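NEDD8-conjugating enzyme UBC12 (Saccharomyces cerevisiae, PDB 3O2U) accepts the ubiquitin-like protein Rub1 (NEDD8) from the Uba3-Ula1 E1 complex and catalyses its covalent attachment to other proteins, chiefly the cullin Cdc53. Local coordinates at residues V47-I52 with L66-R71; A29-L34 with P55-R60; K103-P108 with D185-P190; N119-D124 with Q132-G137. All blocks are in the same frame, centred on the assembly; numbering follows the deposited sequence.

Overall arrangement
Contact 1 joins strands 47-51 and 65-70 of the four-stranded antiparallel sheet in the ubiquitin-conjugating fold. Contact 2 ties helix 29-39 to the loop between those strands, so its segments alternate with those of contact 1 along the chain; their centres lie about 19 Å apart. Contact 4 sets the 119-124 segment, just after the predicted active-site Cys-117, against helix 131-143, whose Ile-135 packs on Val-47, Leu-49 and Val-68 of contact 1, so this helix links the sheet to the active-site region. Contact 3 brings the C-terminal tail back to the loop after strand 98-101 and encloses contact 4 in sequence. Contacts 2 and 3, centres about 32 Å apart, lie on opposite sides of the chain's centre.

Contact 1: residues V47-I52 with L66-R71; sequences VTLNVI and LEVIVR
Val-47 and Val-68 meet methyl to methyl, CG1 to CG1 at 3.9 Å, on the inner face of the antiparallel meander of the ubiquitin-conjugating fold. Leu-49 and Leu-66 continue this face, covered by Ile-135, Leu-131 and Leu-139 of helix 131-143. Chi1 of -176° carries the Leu-49 CG away from its backbone N, and Leu-49 CD1 reaches Leu-66 CD1 at 4.3 Å. Strands 47-51 and 66-70 run antiparallel, their directions 165° apart, joined by two hydrogen-bonded pairs: Thr-48 with Ile-69, and Asn-50 with Glu-67. The Ile-69 N to Thr-48 O bond is nearly straight at 175°. On the other face Thr-48 OG1 comes over Ile-69 CB at 3.5 Å, while Ile-69 CD1 extends toward Asn-50 OD1. An alanine in place of Ile-69 would keep the CB beneath Thr-48 OG1 but lose the branch reaching Asn-50 OD1, and would probably open a gap between these side chains. At the polar edge the Asn-50 amide and Glu-67 carboxylate lie side by side; OD1 and OE1, both acceptors, form no bond, whereas Glu-67 OE2 is hydrogen-bonded to Asn-83. A water donates to Ile-69 O at 3.0 Å and lies 3.1 Å from Thr-48 OG1.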
loop_
_atom_site.group_PDB
_atom_site.type_symbol
_atom_site.label_atom_id
_atom_site.label_comp_id
_atom_site.label_asym_id
_atom_site.label_seq_id
_atom_site.Cartn_x
_atom_site.Cartn_y
_atom_site.Cartn_z
ATOM N N VAL A 47 13.232 1.864 2.998
ATOM C CA VAL A 47 12.107 1.048 2.563
ATOM C C VAL A 47 12.532 -0.342 2.144
ATOM O O VAL A 47 13.410 -0.509 1.294
ATOM C CB VAL A 47 11.338 1.674 1.393
ATOM C CG1 VAL A 47 10.169 0.741 0.970
ATOM C CG2 VAL A 47 10.803 3.055 1.777
ATOM N N THR A 48 11.899 -1.344 2.732
ATOM C CA THR A 48 12.136 -2.710 2.302
ATOM C C THR A 48 10.821 -3.326 1.813
ATOM O O THR A 48 9.734 -2.877 2.191
ATOM C CB THR A 48 12.762 -3.526 3.424
ATOM O OG1 THR A 48 11.849 -3.623 4.518
ATOM C CG2 THR A 48 14.028 -2.838 3.913
ATOM N N LEU A 49 10.914 -4.335 0.959
ATOM C CA LEU A 49 9.738 -4.873 0.293
ATOM C C LEU A 49 9.835 -6.391 0.258
ATOM O O LEU A 49 10.892 -6.937 -0.040
ATOM C CB LEU A 49 9.630 -4.309 -1.123
ATOM C CG LEU A 49 8.385 -4.703 -1.915
ATOM C CD1 LEU A 49 8.129 -3.749 -3.046
ATOM C CD2 LEU A 49 8.524 -6.123 -2.462
ATOM N N ASN A 50 8.728 -7.057 0.579
ATOM C CA ASN A 50 8.635 -8.511 0.529
ATOM C C ASN A 50 7.526 -8.888 -0.425
ATOM O O ASN A 50 6.402 -8.383 -0.308
ATOM C CB ASN A 50 8.311 -9.080 1.911
ATOM C CG ASN A 50 9.421 -8.827 2.915
ATOM O OD1 ASN A 50 9.182 -8.345 4.027
ATOM N ND2 ASN A 50 10.648 -9.128 2.518
ATOM N N VAL A 51 7.830 -9.762 -1.374
ATOM C CA VAL A 51 6.790 -10.276 -2.242
ATOM C C VAL A 51 6.099 -11.367 -1.455
ATOM O O VAL A 51 6.735 -12.347 -1.092
ATOM C CB VAL A 51 7.358 -10.900 -3.526
ATOM C CG1 VAL A 51 6.220 -11.439 -4.378
ATOM C CG2 VAL A 51 8.190 -9.882 -4.308
ATOM N N ILE A 52 4.808 -11.208 -1.191
ATOM C CA ILE A 52 4.070 -12.215 -0.428
ATOM C C ILE A 52 3.469 -13.227 -1.403
ATOM O O ILE A 52 3.705 -14.442 -1.288
ATOM C CB ILE A 52 2.939 -11.593 0.430
ATOM C CG1 ILE A 52 3.495 -10.577 1.429
ATOM C CG2 ILE A 52 2.175 -12.679 1.194
ATOM C CD1 ILE A 52 4.568 -11.141 2.347
ATOM N N LEU A 66 2.111 -7.613 -1.963
ATOM C CA LEU A 66 3.436 -7.196 -1.497
ATOM C C LEU A 66 3.293 -6.641 -0.093
ATOM O O LEU A 66 2.249 -6.085 0.251
ATOM C CB LEU A 66 4.008 -6.086 -2.394
ATOM C CG LEU A 66 3.894 -6.269 -3.909
ATOM C CD1 LEU A 66 4.367 -5.008 -4.642
ATOM C CD2 LEU A 66 4.672 -7.492 -4.382
ATOM N N GLU A 67 4.343 -6.787 0.704
ATOM C CA GLU A 67 4.425 -6.097 1.985
ATOM C C GLU A 67 5.480 -5.009 1.860
ATOM O O GLU A 67 6.610 -5.280 1.462
ATOM C CB GLU A 67 4.834 -7.045 3.108
ATOM C CG GLU A 67 4.916 -6.343 4.471
ATOM C CD GLU A 67 5.535 -7.206 5.544
ATOM O OE1 GLU A 67 6.342 -8.102 5.204
ATOM O OE2 GLU A 67 5.221 -6.977 6.732
ATOM N N VAL A 68 5.115 -3.781 2.199
ATOM C CA VAL A 68 6.063 -2.671 2.116
ATOM C C VAL A 68 6.322 -2.172 3.525
ATOM O O VAL A 68 5.386 -1.838 4.227
ATOM C CB VAL A 68 5.511 -1.502 1.271
ATOM C CG1 VAL A 68 6.425 -0.283 1.391
ATOM C CG2 VAL A 68 5.388 -1.916 -0.180
ATOM N N ILE A 69 7.590 -2.119 3.922
ATOM C CA ILE A 69 7.962 -1.704 5.277
ATOM C C ILE A 69 8.723 -0.373 5.264
ATOM O O ILE A 69 9.852 -0.294 4.779
ATOM C CB ILE A 69 8.827 -2.764 5.966
ATOM C CG1 ILE A 69 8.076 -4.102 6.026
ATOM C CG2 ILE A 69 9.212 -2.288 7.374
ATOM C CD1 ILE A 69 8.908 -5.264 6.544
ATOM N N VAL A 70 8.093 0.671 5.796
ATOM C CA VAL A 70 8.700 1.995 5.850
ATOM C C VAL A 70 9.325 2.229 7.231
ATOM O O VAL A 70 8.638 2.140 8.249
ATOM C CB VAL A 70 7.647 3.078 5.510
ATOM C CG1 VAL A 70 8.268 4.461 5.502
ATOM C CG2 VAL A 70 7.037 2.777 4.124
ATOM N N ARG A 71 10.631 2.498 7.242
ATOM C CA ARG A 71 11.379 2.804 8.468
ATOM C C ARG A 71 12.155 4.114 8.267
ATOM O O ARG A 71 13.316 4.097 7.870
ATOM C CB ARG A 71 12.347 1.664 8.802
ATOM C CG ARG A 71 13.030 1.787 10.176
ATOM C CD ARG A 71 13.775 0.505 10.507
ATOM N NE ARG A 71 14.450 0.537 11.811
ATOM C CZ ARG A 71 15.704 0.957 11.987
ATOM N NH1 ARG A 71 16.409 1.407 10.953
ATOM N NH2 ARG A 71 16.253 0.939 13.195
HETATM O O HOH W 1 12.319 -1.049 6.243
#

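Contact 2: residues A29-L34 with P55-R60; sequences AARIRL and PDSADR
Arg-31 reaches from helix 29-39 along the loop 55-60, and its guanidinium meets a row of backbone carbonyls. Arg-31 NH1 donates to Ser-57 O at 3.0 Å and to Asp-59 O at 3.1 Å. Both bonds are bent, with N-H...O angles of 141° and 136°, and in each the nitrogen stands well above the carbonyl plane. Arg-31 NH2 adds a weak bond to Asp-59 O, at 3.2 Å, so this one oxygen is approached by both terminal nitrogens. Ser-57 OG also sits at the guanidinium edge, 2.8 Å from Arg-31 NH1.

The aliphatic part of the arginine makes the next layer. Its chain is extended from CG to NE, which carries the charged end past Pro-55; on the way Arg-31 CD passes 3.4 Å from Pro-55 O. One helical turn later Leu-34 crosses the proline ring at about a right angle, its CD2 lying 4.1 Å from Pro-55 CB. Farther out, Glu-90 forms a salt bridge with Arg-31 NE and so helps fix the rotation of the guanidinium, while Lys-35 and Leu-38 of the same helix also touch Pro-55. A leucine in place of Arg-31 would probably leave the carbonyls of Ser-57 and Asp-59 without these donors and Glu-90 without its charged mate. The whole joins the N-terminal helix of the ubiquitin-conjugating fold to the loop between the first two strands of its antiparallel sheet, through an arginine that gathers backbone carbonyls.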
loop_
_atom_site.group_PDB
_atom_site.type_symbol
_atom_site.label_atom_id
_atom_site.label_comp_id
_atom_site.label_asym_id
_atom_site.label_seq_id
_atom_site.Cartn_x
_atom_site.Cartn_y
_atom_site.Cartn_z
ATOM N N ALA A 29 -1.976 -9.153 -18.521
ATOM C CA ALA A 29 -1.400 -7.819 -18.719
ATOM C C ALA A 29 -1.044 -7.159 -17.386
ATOM O O ALA A 29 0.008 -6.522 -17.268
ATOM C CB ALA A 29 -2.351 -6.929 -19.509
ATOM N N ALA A 30 -1.929 -7.302 -16.400
ATOM C CA ALA A 30 -1.717 -6.718 -15.076
ATOM C C ALA A 30 -0.462 -7.279 -14.401
ATOM O O ALA A 30 0.321 -6.538 -13.796
ATOM C CB ALA A 30 -2.943 -6.932 -14.183
ATOM N N ARG A 31 -0.260 -8.587 -14.509
ATOM C CA ARG A 31 0.900 -9.213 -13.862
ATOM C C ARG A 31 2.217 -8.910 -14.552
ATOM O O ARG A 31 3.242 -8.739 -13.888
ATOM C CB ARG A 31 0.678 -10.728 -13.687
ATOM C CG ARG A 31 -0.456 -10.965 -12.715
ATOM C CD ARG A 31 -0.824 -12.410 -12.447
ATOM N NE ARG A 31 -2.060 -12.414 -11.664
ATOM C CZ ARG A 31 -2.452 -13.393 -10.854
ATOM N NH1 ARG A 31 -1.704 -14.477 -10.700
ATOM N NH2 ARG A 31 -3.605 -13.282 -10.202
ATOM N N ILE A 32 2.205 -8.860 -15.880
ATOM C CA ILE A 32 3.387 -8.442 -16.636
ATOM C C ILE A 32 3.807 -7.022 -16.272
ATOM O O ILE A 32 4.989 -6.731 -16.143
ATOM C CB ILE A 32 3.137 -8.474 -18.162
ATOM C CG1 ILE A 32 2.968 -9.917 -18.643
ATOM C CG2 ILE A 32 4.288 -7.788 -18.908
ATOM C CD1 ILE A 32 2.798 -10.036 -20.137
ATOM N N ARG A 33 2.835 -6.132 -16.123
ATOM C CA ARG A 33 3.121 -4.746 -15.746
ATOM C C ARG A 33 3.644 -4.643 -14.300
ATOM O O ARG A 33 4.591 -3.915 -14.022
ATOM C CB ARG A 33 1.869 -3.885 -15.937
ATOM C CG ARG A 33 1.974 -2.488 -15.303
ATOM C CD ARG A 33 2.976 -1.554 -16.036
ATOM N NE ARG A 33 3.333 -0.501 -15.082
ATOM C CZ ARG A 33 2.699 0.656 -14.954
ATOM N NH1 ARG A 33 1.737 0.992 -15.813
ATOM N NH2 ARG A 33 3.070 1.503 -13.993
ATOM N N LEU A 34 3.056 -5.389 -13.375
ATOM C CA LEU A 34 3.591 -5.410 -12.018
ATOM C C LEU A 34 5.024 -5.990 -11.972
ATOM O O LEU A 34 5.878 -5.476 -11.247
ATOM C CB LEU A 34 2.655 -6.168 -11.068
ATOM C CG LEU A 34 3.162 -6.291 -9.625
ATOM C CD1 LEU A 34 3.516 -4.939 -9.018
ATOM C CD2 LEU A 34 2.144 -7.026 -8.746
ATOM N N PRO A 55 3.413 -11.931 -8.814
ATOM C CA PRO A 55 2.701 -11.822 -10.097
ATOM C C PRO A 55 3.067 -12.976 -11.046
ATOM O O PRO A 55 2.467 -13.133 -12.109
ATOM C CB PRO A 55 3.209 -10.488 -10.668
ATOM C CG PRO A 55 4.512 -10.226 -9.940
ATOM C CD PRO A 55 4.284 -10.770 -8.561
ATOM N N ASP A 56 4.063 -13.770 -10.663
ATOM C CA ASP A 56 4.514 -14.907 -11.472
ATOM C C ASP A 56 3.581 -16.116 -11.480
ATOM O O ASP A 56 3.868 -17.104 -12.162
ATOM C CB ASP A 56 5.880 -15.392 -11.001
ATOM C CG ASP A 56 6.981 -14.439 -11.356
ATOM O OD1 ASP A 56 6.893 -13.818 -12.434
ATOM O OD2 ASP A 56 7.945 -14.328 -10.571
ATOM N N SER A 57 2.496 -16.080 -10.715
ATOM C CA SER A 57 1.565 -17.213 -10.745
ATOM C C SER A 57 0.571 -17.074 -11.900
ATOM O O SER A 57 0.269 -15.962 -12.337
ATOM C CB SER A 57 0.835 -17.364 -9.407
ATOM O OG SER A 57 -0.193 -16.398 -9.267
ATOM N N ALA A 58 0.085 -18.200 -12.413
ATOM C CA ALA A 58 -0.920 -18.176 -13.471
ATOM C C ALA A 58 -2.289 -18.327 -12.832
ATOM O O ALA A 58 -3.315 -18.320 -13.515
ATOM C CB ALA A 58 -0.676 -19.291 -14.482
ATOM N N ASP A 59 -2.288 -18.461 -11.510
ATOM C CA ASP A 59 -3.517 -18.615 -10.751
ATOM C C ASP A 59 -4.243 -17.280 -10.628
ATOM O O ASP A 59 -3.888 -16.437 -9.808
ATOM C CB ASP A 59 -3.222 -19.199 -9.367
ATOM C CG ASP A 59 -4.484 -19.534 -8.595
ATOM O OD1 ASP A 59 -5.593 -19.277 -9.110
ATOM O OD2 ASP A 59 -4.366 -20.059 -7.469
ATOM N N ARG A 60 -5.268 -17.107 -11.454
ATOM C CA ARG A 60 -6.100 -15.910 -11.454
ATOM C C ARG A 60 -6.609 -15.542 -10.054
ATOM O O ARG A 60 -6.678 -14.362 -9.689
ATOM C CB ARG A 60 -7.279 -16.150 -12.395
ATOM C CG ARG A 60 -8.207 -14.981 -12.613
ATOM C CD ARG A 60 -9.224 -15.371 -13.670
ATOM N NE ARG A 60 -10.115 -14.278 -14.027
ATOM C CZ ARG A 60 -9.734 -13.193 -14.690
ATOM N NH1 ARG A 60 -8.468 -13.039 -15.059
ATOM N NH2 ARG A 60 -10.625 -12.259 -14.978
#

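Contact 3: residues K103-P108 with D185-P190; sequences KKIFHP and DNIVSP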
loop_
_atom_site.group_PDB
_atom_site.type_symbol
_atom_site.label_atom_id
_atom_site.label_comp_id
_atom_site.label_asym_id
_atom_site.label_seq_id
_atom_site.Cartn_x
_atom_site.Cartn_y
_atom_site.Cartn_z
ATOM N N LYS A 103 -0.387 -1.669 10.921
ATOM C CA LYS A 103 -0.122 -1.270 12.296
ATOM C C LYS A 103 -1.078 -0.160 12.726
ATOM O O LYS A 103 -1.412 0.715 11.931
ATOM C CB LYS A 103 1.326 -0.775 12.439
ATOM C CG LYS A 103 2.389 -1.867 12.278
ATOM C CD LYS A 103 2.264 -2.926 13.369
ATOM C CE LYS A 103 3.492 -3.865 13.421
ATOM N NZ LYS A 103 3.753 -4.567 12.131
ATOM N N LYS A 104 -1.514 -0.199 13.981
ATOM C CA LYS A 104 -2.239 0.922 14.555
ATOM C C LYS A 104 -1.233 2.025 14.834
ATOM O O LYS A 104 -0.389 1.913 15.746
ATOM C CB LYS A 104 -2.927 0.509 15.858
ATOM C CG LYS A 104 -3.830 -0.711 15.720
ATOM C CD LYS A 104 -4.745 -0.839 16.935
ATOM C CE LYS A 104 -5.414 -2.211 16.992
ATOM N NZ LYS A 104 -5.701 -2.625 18.411
ATOM N N ILE A 105 -1.289 3.086 14.041
ATOM C CA ILE A 105 -0.345 4.183 14.240
ATOM C C ILE A 105 -1.041 5.543 14.335
ATOM O O ILE A 105 -2.132 5.743 13.797
ATOM C CB ILE A 105 0.783 4.204 13.175
ATOM C CG1 ILE A 105 0.246 4.618 11.818
ATOM C CG2 ILE A 105 1.487 2.831 13.064
ATOM C CD1 ILE A 105 1.299 5.302 10.983
ATOM N N PHE A 106 -0.393 6.472 15.026
ATOM C CA PHE A 106 -0.948 7.804 15.235
ATOM C C PHE A 106 -0.503 8.707 14.088
ATOM O O PHE A 106 0.586 9.258 14.118
ATOM C CB PHE A 106 -0.433 8.362 16.555
ATOM C CG PHE A 106 -1.189 9.553 17.047
ATOM C CD1 PHE A 106 -2.526 9.440 17.408
ATOM C CD2 PHE A 106 -0.557 10.781 17.181
ATOM C CE1 PHE A 106 -3.221 10.531 17.879
ATOM C CE2 PHE A 106 -1.254 11.881 17.650
ATOM C CZ PHE A 106 -2.581 11.758 17.997
ATOM N N HIS A 107 -1.338 8.822 13.064
ATOM C CA HIS A 107 -0.988 9.610 11.889
ATOM C C HIS A 107 -2.265 10.193 11.286
ATOM O O HIS A 107 -3.269 9.494 11.155
ATOM C CB HIS A 107 -0.268 8.728 10.866
ATOM C CG HIS A 107 0.250 9.483 9.684
ATOM N ND1 HIS A 107 1.589 9.720 9.485
ATOM C CD2 HIS A 107 -0.398 10.070 8.652
ATOM C CE1 HIS A 107 1.752 10.408 8.366
ATOM N NE2 HIS A 107 0.559 10.642 7.852
ATOM N N PRO A 108 -2.240 11.482 10.931
ATOM C CA PRO A 108 -3.466 12.133 10.450
ATOM C C PRO A 108 -4.055 11.437 9.222
ATOM O O PRO A 108 -5.273 11.448 9.046
ATOM C CB PRO A 108 -3.003 13.547 10.079
ATOM C CG PRO A 108 -1.517 13.506 10.070
ATOM C CD PRO A 108 -1.088 12.394 10.962
ATOM N N ASP A 185 0.180 0.480 18.432
ATOM C CA ASP A 185 1.179 -0.588 18.458
ATOM C C ASP A 185 2.592 -0.089 18.744
ATOM O O ASP A 185 2.963 1.011 18.360
ATOM C CB ASP A 185 1.187 -1.333 17.128
ATOM C CG ASP A 185 -0.065 -2.157 16.918
ATOM O OD1 ASP A 185 -0.673 -2.595 17.921
ATOM O OD2 ASP A 185 -0.429 -2.373 15.750
ATOM N N ASN A 186 3.374 -0.929 19.409
ATOM C CA ASN A 186 4.797 -0.697 19.590
ATOM C C ASN A 186 5.522 -1.024 18.298
ATOM O O ASN A 186 5.609 -2.191 17.911
ATOM C CB ASN A 186 5.315 -1.576 20.727
ATOM C CG ASN A 186 6.774 -1.304 21.059
ATOM O OD1 ASN A 186 7.606 -1.129 20.168
ATOM N ND2 ASN A 186 7.091 -1.287 22.345
ATOM N N ILE A 187 6.032 -0.000 17.612
ATOM C CA ILE A 187 6.707 -0.226 16.342
ATOM C C ILE A 187 8.194 0.182 16.339
ATOM O O ILE A 187 8.820 0.209 15.281
ATOM C CB ILE A 187 5.988 0.491 15.159
ATOM C CG1 ILE A 187 6.021 2.015 15.337
ATOM C CG2 ILE A 187 4.551 0.014 15.007
ATOM C CD1 ILE A 187 5.430 2.777 14.149
ATOM N N VAL A 188 8.757 0.470 17.512
ATOM C CA VAL A 188 10.130 0.981 17.587
ATOM C C VAL A 188 11.252 -0.068 17.581
ATOM O O VAL A 188 12.403 0.276 17.354
ATOM C CB VAL A 188 10.322 1.937 18.775
ATOM C CG1 VAL A 188 9.534 3.207 18.551
ATOM C CG2 VAL A 188 9.875 1.273 20.063
ATOM N N SER A 189 10.944 -1.338 17.814
ATOM C CA SER A 189 12.003 -2.356 17.717
ATOM C C SER A 189 12.596 -2.409 16.289
ATOM O O SER A 189 11.851 -2.298 15.308
ATOM C CB SER A 189 11.484 -3.731 18.159
ATOM O OG SER A 189 10.952 -3.678 19.480
ATOM N N PRO A 190 13.929 -2.593 16.153
ATOM C CA PRO A 190 14.985 -2.866 17.145
ATOM C C PRO A 190 15.133 -1.774 18.187
ATOM O O PRO A 190 14.194 -1.034 18.487
ATOM C CB PRO A 190 16.268 -2.902 16.303
ATOM C CG PRO A 190 15.929 -2.184 15.042
ATOM C CD PRO A 190 14.488 -2.517 14.790
HETATM O O HOH W 2 2.048 3.141 16.620
#
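The backbones of Lys-104 and Asp-185 come side by side, their CA atoms 5.4 Å apart, and Asp-185 N donates to Lys-104 O at 3.1 Å. The return bond uses the side chain: Lys-104 N donates to Asp-185 OD2 at 3.0 Å, approaching from above the carboxylate plane but with a fairly straight N-H...O angle of 162°. With CG anti to its carbonyl carbon (chi1 -70°), Asp-185 turns the carboxylate toward that amide. Both nearby lysines miss it with their charged ends; Lys-103 instead crosses it at about a right angle, its CD 3.6 Å from Asp-185 OD2, before the bent chain takes NZ to a hydrogen bond with Asn-83. The same methylenes slide past Ile-187 in the opposite direction, with Lys-103 CG 4.0 Å from Ile-187 CG2. Deeper in, Ile-105 CG2 meets Ile-187 CD1 at 4.1 Å, and Phe-142 of helix 131-143 and Met-174 of helix 163-174 cover the two isoleucines respectively. The contact joins the C-terminal end, beyond strand 182-183, to the loop that runs from strand 98-101 into His-107, Pro-108 and Asn-109, the His-Pro-Asn motif characteristic of ubiquitin-conjugating enzymes, ahead of the predicted active-site Cys-117.

Contact 4: residues N119-D124 with Q132-G137; sequences NILRED and QSIITG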
loop_
_atom_site.group_PDB
_atom_site.type_symbol
_atom_site.label_atom_id
_atom_site.label_comp_id
_atom_site.label_asym_id
_atom_site.label_seq_id
_atom_site.Cartn_x
_atom_site.Cartn_y
_atom_site.Cartn_z
ATOM N N ASN A 119 -3.179 10.751 -1.996
ATOM C CA ASN A 119 -3.838 11.234 -3.213
ATOM C C ASN A 119 -3.607 10.352 -4.436
ATOM O O ASN A 119 -4.517 10.147 -5.248
ATOM C CB ASN A 119 -3.390 12.664 -3.536
ATOM C CG ASN A 119 -1.915 12.741 -3.896
ATOM O OD1 ASN A 119 -1.101 11.921 -3.442
ATOM N ND2 ASN A 119 -1.563 13.715 -4.732
ATOM N N ILE A 120 -2.394 9.838 -4.600
ATOM C CA ILE A 120 -2.117 9.067 -5.806
ATOM C C ILE A 120 -2.860 7.737 -5.861
ATOM O O ILE A 120 -2.931 7.110 -6.909
ATOM C CB ILE A 120 -0.626 8.863 -6.047
ATOM C CG1 ILE A 120 0.050 8.275 -4.822
ATOM C CG2 ILE A 120 0.031 10.190 -6.385
ATOM C CD1 ILE A 120 1.564 8.386 -4.906
ATOM N N LEU A 121 -3.420 7.314 -4.734
ATOM C CA LEU A 121 -4.186 6.083 -4.707
ATOM C C LEU A 121 -5.595 6.250 -5.261
ATOM O O LEU A 121 -6.261 5.253 -5.534
ATOM C CB LEU A 121 -4.234 5.494 -3.294
ATOM C CG LEU A 121 -2.862 5.029 -2.781
ATOM C CD1 LEU A 121 -2.962 4.505 -1.359
ATOM C CD2 LEU A 121 -2.267 3.978 -3.703
ATOM N N ARG A 122 -6.058 7.490 -5.429
ATOM C CA ARG A 122 -7.390 7.698 -6.013
ATOM C C ARG A 122 -7.523 8.871 -6.980
ATOM O O ARG A 122 -7.455 8.683 -8.197
ATOM C CB ARG A 122 -8.477 7.779 -4.935
ATOM C CG ARG A 122 -9.897 7.897 -5.513
ATOM C CD ARG A 122 -10.630 6.565 -5.494
ATOM N NE ARG A 122 -11.870 6.612 -6.267
ATOM C CZ ARG A 122 -12.459 5.542 -6.793
ATOM N NH1 ARG A 122 -11.919 4.342 -6.632
ATOM N NH2 ARG A 122 -13.579 5.674 -7.492
ATOM N N GLU A 123 -7.729 10.080 -6.465
ATOM C CA GLU A 123 -8.034 11.179 -7.376
ATOM C C GLU A 123 -6.865 11.512 -8.298
ATOM O O GLU A 123 -7.073 11.940 -9.424
ATOM C CB GLU A 123 -8.533 12.431 -6.654
ATOM C CG GLU A 123 -7.461 13.267 -6.008
ATOM C CD GLU A 123 -7.363 12.985 -4.539
ATOM O OE1 GLU A 123 -7.705 11.850 -4.140
ATOM O OE2 GLU A 123 -6.966 13.894 -3.780
ATOM N N ASP A 124 -5.642 11.294 -7.836
ATOM C CA ASP A 124 -4.481 11.609 -8.666
ATOM C C ASP A 124 -3.807 10.367 -9.241
ATOM O O ASP A 124 -2.678 10.438 -9.702
ATOM C CB ASP A 124 -3.461 12.449 -7.891
ATOM C CG ASP A 124 -4.037 13.771 -7.422
ATOM O OD1 ASP A 124 -4.790 14.403 -8.190
ATOM O OD2 ASP A 124 -3.720 14.176 -6.291
ATOM N N GLN A 132 6.940 2.290 -7.747
ATOM C CA GLN A 132 7.944 3.181 -7.143
ATOM C C GLN A 132 7.263 4.442 -6.595
ATOM O O GLN A 132 7.572 4.891 -5.496
ATOM C CB GLN A 132 9.015 3.576 -8.161
ATOM C CG GLN A 132 10.017 4.595 -7.647
ATOM C CD GLN A 132 11.192 3.951 -6.977
ATOM O OE1 GLN A 132 11.509 2.794 -7.242
ATOM N NE2 GLN A 132 11.861 4.695 -6.106
ATOM N N SER A 133 6.332 4.996 -7.369
ATOM C CA SER A 133 5.589 6.197 -6.973
ATOM C C SER A 133 4.758 5.954 -5.745
ATOM O O SER A 133 4.723 6.779 -4.850
ATOM C CB SER A 133 4.655 6.633 -8.094
ATOM O OG SER A 133 5.395 6.846 -9.279
ATOM N N ILE A 134 4.052 4.827 -5.716
ATOM C CA ILE A 134 3.239 4.528 -4.564
ATOM C C ILE A 134 4.128 4.434 -3.334
ATOM O O ILE A 134 3.844 5.046 -2.301
ATOM C CB ILE A 134 2.455 3.217 -4.759
ATOM C CG1 ILE A 134 1.418 3.407 -5.885
ATOM C CG2 ILE A 134 1.796 2.826 -3.453
ATOM C CD1 ILE A 134 0.890 2.113 -6.508
ATOM N N ILE A 135 5.208 3.673 -3.454
ATOM C CA ILE A 135 6.101 3.473 -2.324
ATOM C C ILE A 135 6.721 4.795 -1.851
ATOM O O ILE A 135 6.779 5.081 -0.649
ATOM C CB ILE A 135 7.173 2.432 -2.643
ATOM C CG1 ILE A 135 6.515 1.033 -2.719
ATOM C CG2 ILE A 135 8.263 2.473 -1.570
ATOM C CD1 ILE A 135 7.486 -0.073 -3.094
ATOM N N THR A 136 7.174 5.610 -2.794
ATOM C CA THR A 136 7.706 6.906 -2.421
ATOM C C THR A 136 6.638 7.742 -1.705
ATOM O O THR A 136 6.939 8.454 -0.758
ATOM C CB THR A 136 8.219 7.657 -3.653
ATOM O OG1 THR A 136 9.289 6.903 -4.234
ATOM C CG2 THR A 136 8.727 9.047 -3.255
ATOM N N GLY A 137 5.388 7.641 -2.165
ATOM C CA GLY A 137 4.275 8.341 -1.543
ATOM C C GLY A 137 4.006 7.924 -0.108
ATOM O O GLY A 137 3.714 8.762 0.750
#
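Ile-120 points its end methyl at helix 131-143, and that one atom does most of the touching. Ile-120 CD1 lies 3.5 Å from Ser-133 O and also rests on Ile-134 CA and Gly-137 CA, so it meets helix backbone and not side-chain ends. Its CG1 stands between the backbone N and the carbonyl carbon (chi1 53°), and the nearly anti chi2 of -166° stretches the branch out toward the helix. A CB modelled on Gly-137 would come within 2.9 Å of Ile-120 CD1, so the absence of a side chain there is consistent with the close approach. Ser-133 O is meanwhile engaged by Gly-137 N in the ordinary helical bond.

Leu-121 sets off alongside the helix, and its outer end bends nearer, where Leu-121 CD2 meets Ile-134 CG2 at 4.2 Å. The segments thus meet by van der Waals packing: one methyl on helix backbone, including a carbonyl oxygen, and one methyl pair.

The 3-10 segment 119-121 is shaped locally by Asn-119. Its carbonyl oxygen accepts from Arg-122 N and Asp-124 N, which reach it from opposite faces, and Asn-119 ND2 donates to Asp-124 OD2 at 2.7 Å, closing the turn from the side-chain side.

Leu-121 is about 8 Å from the predicted active-site Cys-117, side chain to side chain. Leu-129 also touches Ile-120, and Pro-97 touches Ile-134. On the helix, Ile-135 turns away from this contact to pack on Val-47 and Leu-49, so at this point the helix lies between the 119-124 segment and strand 47-51.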